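Long-range contacts in putative uncharacterized protein (PDB 4ZKQ), which binds chemokines as a decoy receptor of a rodent gammaherpesvirus, probably keeping them from the host receptors they would otherwise engage: residues P119-V124 and M132-F137; F295-F300 and Y388-E393. One frame throughout, in Å; residues are numbered along the deposited sequence.

Interaction 1 of 2, residues P119-V124 and M132-F137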
loop_
_atom_site.group_PDB
_atom_site.type_symbol
_atom_site.label_atom_id
_atom_site.label_comp_id
_atom_site.label_asym_id
_atom_site.label_seq_id
_atom_site.Cartn_x
_atom_site.Cartn_y
_atom_site.Cartn_z
ATOM N N PRO A 119 6.775 -16.306 13.515
ATOM C CA PRO A 119 5.372 -16.182 13.102
ATOM C C PRO A 119 4.602 -17.460 13.353
ATOM O O PRO A 119 5.201 -18.520 13.537
ATOM C CB PRO A 119 5.461 -15.880 11.600
ATOM C CG PRO A 119 6.768 -16.447 11.171
ATOM C CD PRO A 119 7.689 -16.289 12.356
ATOM N N GLN A 120 3.282 -17.354 13.377
ATOM C CA GLN A 120 2.435 -18.511 13.580
ATOM C C GLN A 120 2.399 -19.338 12.301
ATOM O O GLN A 120 2.202 -18.790 11.217
ATOM C CB GLN A 120 1.038 -18.067 13.979
ATOM C CG GLN A 120 0.109 -19.197 14.315
ATOM C CD GLN A 120 -1.189 -18.707 14.902
ATOM O OE1 GLN A 120 -1.299 -17.554 15.331
ATOM N NE2 GLN A 120 -2.187 -19.572 14.915
ATOM N N PHE A 121 2.616 -20.646 12.428
ATOM C CA PHE A 121 2.605 -21.547 11.274
ATOM C C PHE A 121 1.322 -22.358 11.213
ATOM O O PHE A 121 0.754 -22.721 12.242
ATOM C CB PHE A 121 3.800 -22.502 11.313
ATOM C CG PHE A 121 5.076 -21.903 10.796
ATOM C CD1 PHE A 121 5.793 -21.005 11.561
ATOM C CD2 PHE A 121 5.562 -22.247 9.545
ATOM C CE1 PHE A 121 6.966 -20.456 11.092
ATOM C CE2 PHE A 121 6.733 -21.700 9.070
ATOM C CZ PHE A 121 7.438 -20.802 9.846
ATOM N N VAL A 122 0.871 -22.630 9.992
ATOM C CA VAL A 122 -0.282 -23.483 9.754
ATOM C C VAL A 122 -0.023 -24.357 8.540
ATOM O O VAL A 122 0.856 -24.065 7.729
ATOM C CB VAL A 122 -1.575 -22.679 9.513
ATOM C CG1 VAL A 122 -2.020 -21.981 10.784
ATOM C CG2 VAL A 122 -1.386 -21.672 8.377
ATOM N N THR A 123 -0.789 -25.434 8.430
ATOM C CA THR A 123 -0.822 -26.229 7.216
ATOM C C THR A 123 -2.211 -26.090 6.628
ATOM O O THR A 123 -3.204 -26.191 7.351
ATOM C CB THR A 123 -0.493 -27.710 7.481
ATOM O OG1 THR A 123 0.798 -27.803 8.092
ATOM C CG2 THR A 123 -0.496 -28.504 6.179
ATOM N N VAL A 124 -2.280 -25.828 5.326
ATOM C CA VAL A 124 -3.559 -25.739 4.630
ATOM C C VAL A 124 -3.526 -26.622 3.388
ATOM O O VAL A 124 -2.454 -26.948 2.880
ATOM C CB VAL A 124 -3.897 -24.287 4.212
ATOM C CG1 VAL A 124 -4.034 -23.384 5.436
ATOM C CG2 VAL A 124 -2.846 -23.745 3.256
ATOM N N MET A 132 -0.712 -30.101 -0.042
ATOM C CA MET A 132 -0.564 -29.477 1.266
ATOM C C MET A 132 0.429 -28.326 1.171
ATOM O O MET A 132 1.343 -28.357 0.349
ATOM C CB MET A 132 -0.090 -30.493 2.308
ATOM C CG MET A 132 -1.074 -31.617 2.588
ATOM S SD MET A 132 -2.644 -31.023 3.240
ATOM C CE MET A 132 -3.736 -31.497 1.918
ATOM N N GLN A 133 0.241 -27.311 2.008
ATOM C CA GLN A 133 1.146 -26.168 2.041
ATOM C C GLN A 133 1.403 -25.710 3.464
ATOM O O GLN A 133 0.489 -25.634 4.279
ATOM C CB GLN A 133 0.580 -25.008 1.229
ATOM C CG GLN A 133 0.361 -25.329 -0.237
ATOM C CD GLN A 133 -0.079 -24.116 -1.029
ATOM O OE1 GLN A 133 -0.833 -23.279 -0.531
ATOM N NE2 GLN A 133 0.397 -24.007 -2.265
ATOM N N ARG A 134 2.665 -25.413 3.746
ATOM C CA ARG A 134 3.066 -24.855 5.023
ATOM C C ARG A 134 3.163 -23.335 4.894
ATOM O O ARG A 134 3.957 -22.824 4.100
ATOM C CB ARG A 134 4.403 -25.453 5.458
ATOM C CG ARG A 134 4.758 -25.224 6.908
ATOM C CD ARG A 134 3.866 -26.038 7.839
ATOM N NE ARG A 134 4.333 -25.948 9.217
ATOM C CZ ARG A 134 3.574 -26.113 10.296
ATOM N NH1 ARG A 134 2.281 -26.380 10.177
ATOM N NH2 ARG A 134 4.119 -26.008 11.498
ATOM N N LEU A 135 2.345 -22.622 5.665
ATOM C CA LEU A 135 2.329 -21.162 5.634
ATOM C C LEU A 135 2.669 -20.568 6.992
ATOM O O LEU A 135 2.388 -21.176 8.025
ATOM C CB LEU A 135 0.957 -20.646 5.207
ATOM C CG LEU A 135 0.397 -21.137 3.873
ATOM C CD1 LEU A 135 -1.001 -20.586 3.663
ATOM C CD2 LEU A 135 1.302 -20.746 2.727
ATOM N N PHE A 136 3.257 -19.373 6.987
ATOM C CA PHE A 136 3.413 -18.603 8.217
ATOM C C PHE A 136 2.697 -17.263 8.062
ATOM O O PHE A 136 2.548 -16.759 6.950
ATOM C CB PHE A 136 4.893 -18.399 8.570
ATOM C CG PHE A 136 5.688 -17.627 7.543
ATOM C CD1 PHE A 136 5.760 -16.243 7.591
ATOM C CD2 PHE A 136 6.403 -18.294 6.559
ATOM C CE1 PHE A 136 6.506 -15.538 6.660
ATOM C CE2 PHE A 136 7.143 -17.598 5.620
ATOM C CZ PHE A 136 7.202 -16.219 5.675
ATOM N N PHE A 137 2.231 -16.695 9.169
ATOM C CA PHE A 137 1.572 -15.395 9.098
ATOM C C PHE A 137 1.737 -14.534 10.341
ATOM O O PHE A 137 2.092 -15.017 11.421
ATOM C CB PHE A 137 0.076 -15.583 8.797
ATOM C CG PHE A 137 -0.702 -16.217 9.920
ATOM C CD1 PHE A 137 -0.827 -17.593 10.001
ATOM C CD2 PHE A 137 -1.329 -15.434 10.881
ATOM C CE1 PHE A 137 -1.550 -18.180 11.029
ATOM C CE2 PHE A 137 -2.056 -16.021 11.915
ATOM C CZ PHE A 137 -2.162 -17.396 11.981
#
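Phe-121 has CG anti to its carbonyl carbon, beside the backbone N (chi1 -82°), and this brings its ring against Phe-136 on the facing strand. Phe-137 has CG between its backbone N and carbonyl carbon (chi1 68°), which brings its ring alongside the Gln-120 side chain. The two segments are the arms of an antiparallel beta hairpin, strands 117-125 and 132-143, at the edge of a mixed sheet. Three hydrogen-bonded pairs, Gln-120 with Phe-137, Val-122 with Leu-135 and Val-124 with Gln-133, alternate with two non-hydrogen-bonded pairs. In the central pair, Val-122 N to Leu-135 O and Leu-135 N to Val-122 O are both 2.9 Å and nearly linear. Next to Pro-119, one bond of the Gln-120/Phe-137 pair is longer: Gln-120 N to Phe-137 O is 3.3 Å, while Phe-137 N to Gln-120 O stays at 2.9 Å.

On one face of the sheet, CB of Phe-136 sits over the centre of the Phe-121 ring, 3.7 Å from its centroid. The Phe-136 ring then leads away and meets CG of Pro-119 with its CD1, at 3.7 Å. Trp-94 of strand 85-94 packs edge-to-face with Phe-121. On the other face, CB of Gln-120 lies over the Phe-137 ring, offset toward its rim. The Gln-120 amide is tilted from the ring plane. CG1 of Val-122 touches the same ring at its edge, in plane. Further along, CG2 of Val-124 meets CD1 of Leu-135.

Arg-134 bends at chi2 and crosses Phe-121 at about a right angle. CB of Phe-121 lies over one face of the Arg-134 guanidinium, offset toward the rim. A salt bridge from Arg-134 NE to Glu-104 anchors the group. Arg-134 NH1 gives a hydrogen bond to Thr-123 OG1, 2.9 Å away and 22° out of the guanidinium plane.

Interaction 2 of 2, residues F295-F300 and Y388-E393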
loop_
_atom_site.group_PDB
_atom_site.type_symbol
_atom_site.label_atom_id
_atom_site.label_comp_id
_atom_site.label_asym_id
_atom_site.label_seq_id
_atom_site.Cartn_x
_atom_site.Cartn_y
_atom_site.Cartn_z
ATOM N N PHE A 295 -14.510 16.080 -14.036
ATOM C CA PHE A 295 -13.360 16.085 -14.925
ATOM C C PHE A 295 -13.529 14.999 -15.973
ATOM O O PHE A 295 -14.255 14.022 -15.766
ATOM C CB PHE A 295 -12.057 15.877 -14.147
ATOM C CG PHE A 295 -12.030 14.610 -13.329
ATOM C CD1 PHE A 295 -11.599 13.418 -13.884
ATOM C CD2 PHE A 295 -12.423 14.621 -12.005
ATOM C CE1 PHE A 295 -11.571 12.256 -13.131
ATOM C CE2 PHE A 295 -12.401 13.465 -11.247
ATOM C CZ PHE A 295 -11.972 12.283 -11.811
ATOM N N TYR A 296 -12.866 15.197 -17.104
ATOM C CA TYR A 296 -12.802 14.201 -18.160
ATOM C C TYR A 296 -11.605 13.287 -17.919
ATOM O O TYR A 296 -10.567 13.728 -17.418
ATOM C CB TYR A 296 -12.698 14.884 -19.529
ATOM C CG TYR A 296 -12.141 14.013 -20.637
ATOM C CD1 TYR A 296 -10.770 13.912 -20.851
ATOM C CD2 TYR A 296 -12.987 13.303 -21.483
ATOM C CE1 TYR A 296 -10.258 13.121 -21.862
ATOM C CE2 TYR A 296 -12.483 12.511 -22.500
ATOM C CZ TYR A 296 -11.119 12.423 -22.684
ATOM O OH TYR A 296 -10.609 11.637 -23.692
ATOM N N THR A 297 -11.751 12.015 -18.268
ATOM C CA THR A 297 -10.636 11.078 -18.197
ATOM C C THR A 297 -10.793 9.976 -19.239
ATOM O O THR A 297 -11.911 9.562 -19.544
ATOM C CB THR A 297 -10.521 10.440 -16.791
ATOM O OG1 THR A 297 -9.484 9.452 -16.793
ATOM C CG2 THR A 297 -11.832 9.792 -16.381
ATOM N N ASP A 298 -9.669 9.519 -19.786
ATOM C CA ASP A 298 -9.658 8.387 -20.707
ATOM C C ASP A 298 -9.281 7.107 -19.971
ATOM O O ASP A 298 -8.972 6.098 -20.593
ATOM C CB ASP A 298 -8.676 8.634 -21.856
ATOM C CG ASP A 298 -7.242 8.778 -21.379
ATOM O OD1 ASP A 298 -7.037 9.128 -20.197
ATOM O OD2 ASP A 298 -6.319 8.543 -22.184
ATOM N N LEU A 299 -9.311 7.156 -18.644
ATOM C CA LEU A 299 -8.836 6.049 -17.832
ATOM C C LEU A 299 -9.580 4.752 -18.134
ATOM O O LEU A 299 -8.971 3.687 -18.199
ATOM C CB LEU A 299 -8.968 6.388 -16.343
ATOM C CG LEU A 299 -8.543 5.278 -15.382
ATOM C CD1 LEU A 299 -7.043 5.043 -15.481
ATOM C CD2 LEU A 299 -8.955 5.616 -13.960
ATOM N N PHE A 300 -10.892 4.836 -18.318
ATOM C CA PHE A 300 -11.690 3.629 -18.476
ATOM C C PHE A 300 -11.472 2.969 -19.835
ATOM O O PHE A 300 -11.920 1.844 -20.053
ATOM C CB PHE A 300 -13.170 3.944 -18.255
ATOM C CG PHE A 300 -13.495 4.287 -16.835
ATOM C CD1 PHE A 300 -13.810 3.296 -15.926
ATOM C CD2 PHE A 300 -13.455 5.597 -16.400
ATOM C CE1 PHE A 300 -14.093 3.608 -14.613
ATOM C CE2 PHE A 300 -13.741 5.915 -15.087
ATOM C CZ PHE A 300 -14.060 4.917 -14.194
ATOM N N TYR A 388 -2.539 2.414 -15.742
ATOM C CA TYR A 388 -2.674 3.869 -15.559
ATOM C C TYR A 388 -3.188 4.214 -14.172
ATOM O O TYR A 388 -4.034 3.504 -13.624
ATOM C CB TYR A 388 -3.641 4.476 -16.574
ATOM C CG TYR A 388 -3.142 4.593 -17.988
ATOM C CD1 TYR A 388 -3.092 3.487 -18.818
ATOM C CD2 TYR A 388 -2.766 5.824 -18.508
ATOM C CE1 TYR A 388 -2.659 3.593 -20.123
ATOM C CE2 TYR A 388 -2.332 5.944 -19.811
ATOM C CZ TYR A 388 -2.279 4.825 -20.615
ATOM O OH TYR A 388 -1.846 4.940 -21.912
ATOM N N SER A 389 -2.696 5.324 -13.622
ATOM C CA SER A 389 -3.251 5.882 -12.400
ATOM C C SER A 389 -3.350 7.392 -12.507
ATOM O O SER A 389 -2.476 8.047 -13.079
ATOM C CB SER A 389 -2.415 5.502 -11.178
ATOM O OG SER A 389 -1.107 6.032 -11.269
ATOM N N GLU A 390 -4.444 7.920 -11.970
ATOM C CA GLU A 390 -4.707 9.356 -11.921
ATOM C C GLU A 390 -4.987 9.749 -10.491
ATOM O O GLU A 390 -5.937 9.245 -9.894
ATOM C CB GLU A 390 -5.912 9.742 -12.785
ATOM C CG GLU A 390 -5.664 9.769 -14.269
ATOM C CD GLU A 390 -6.930 10.065 -15.050
ATOM O OE1 GLU A 390 -7.930 10.483 -14.428
ATOM O OE2 GLU A 390 -6.929 9.877 -16.282
ATOM N N GLY A 391 -4.164 10.638 -9.945
ATOM C CA GLY A 391 -4.420 11.221 -8.642
ATOM C C GLY A 391 -4.886 12.655 -8.799
ATOM O O GLY A 391 -4.417 13.376 -9.685
ATOM N N ARG A 392 -5.823 13.059 -7.949
ATOM C CA ARG A 392 -6.381 14.402 -7.994
ATOM C C ARG A 392 -6.542 14.953 -6.591
ATOM O O ARG A 392 -7.253 14.380 -5.767
ATOM C CB ARG A 392 -7.725 14.403 -8.724
ATOM C CG ARG A 392 -7.590 13.996 -10.170
ATOM C CD ARG A 392 -8.891 14.073 -10.933
ATOM N NE ARG A 392 -8.760 13.431 -12.240
ATOM C CZ ARG A 392 -8.418 14.055 -13.364
ATOM N NH1 ARG A 392 -8.167 15.359 -13.373
ATOM N NH2 ARG A 392 -8.327 13.365 -14.491
ATOM N N GLU A 393 -5.851 16.056 -6.323
ATOM C CA GLU A 393 -5.949 16.737 -5.043
ATOM C C GLU A 393 -7.000 17.828 -5.138
ATOM O O GLU A 393 -7.099 18.520 -6.157
ATOM C CB GLU A 393 -4.591 17.327 -4.635
ATOM C CG GLU A 393 -3.529 16.277 -4.342
ATOM C CD GLU A 393 -2.183 16.863 -3.953
ATOM O OE1 GLU A 393 -2.127 18.041 -3.537
ATOM O OE2 GLU A 393 -1.175 16.136 -4.065
HETATM O O HOH W 1 -7.660 14.305 -17.492
#
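The guanidinium of Arg-392 lies on one face of the Phe-295 ring in a cation-pi stack, with the planes 23° apart. CZ of Arg-392 is 3.7 Å from the ring centroid, while its CD adds a CH-pi contact over the same face. At the edge of the guanidinium, in plane, a water accepts from Arg-392 NH2 and donates to Tyr-296 O, bridging the segments. Arg-392 NH2 also forms a salt bridge with Glu-390 OE1 at 2.9 Å, reaching it from above the carboxylate plane. The other oxygen, Glu-390 OE2, takes a short hydrogen bond of 2.6 Å from Thr-297 OG1 on its syn side, tilted 25° from the carboxylate plane. Thr-297 OG1 in turn accepts from Leu-299 N at 3.0 Å, closing an ST turn. This buried polar chain probably fixes the rotation of the carboxylate. Beyond it, CD1 of Leu-299 packs on CB of Tyr-388.

Tyr-222 makes a second cation-pi contact with Arg-392. The contact joins two sheets through side chains: strand 290-296 pairs with strand 360-366, whereas strand 388-395 runs between strands 206-223 and 378-384.

Overall arrangement
From the N terminus, the chain first closes interaction 1, a short loop with only seven residues between its segments. This hairpin forms one border of the mixed sheet that also includes strands 85-94 and 161-169. The chain then builds strand 206-223 before interaction 2 opens at residue 295. Interaction 2 closes at residue 388, with 87 residues between its segments, after strands including 308-315, 324-330, 350-355, 360-366 and 378-384. The two contacts follow in series and neither nest nor cross. Interactions 1 and 2 lie on opposite sides of the chain's centre; their centres are 40 Å apart and their nearest atoms about 29 Å apart. Interaction 1 is local within one sheet; interaction 2 ties two sheets together.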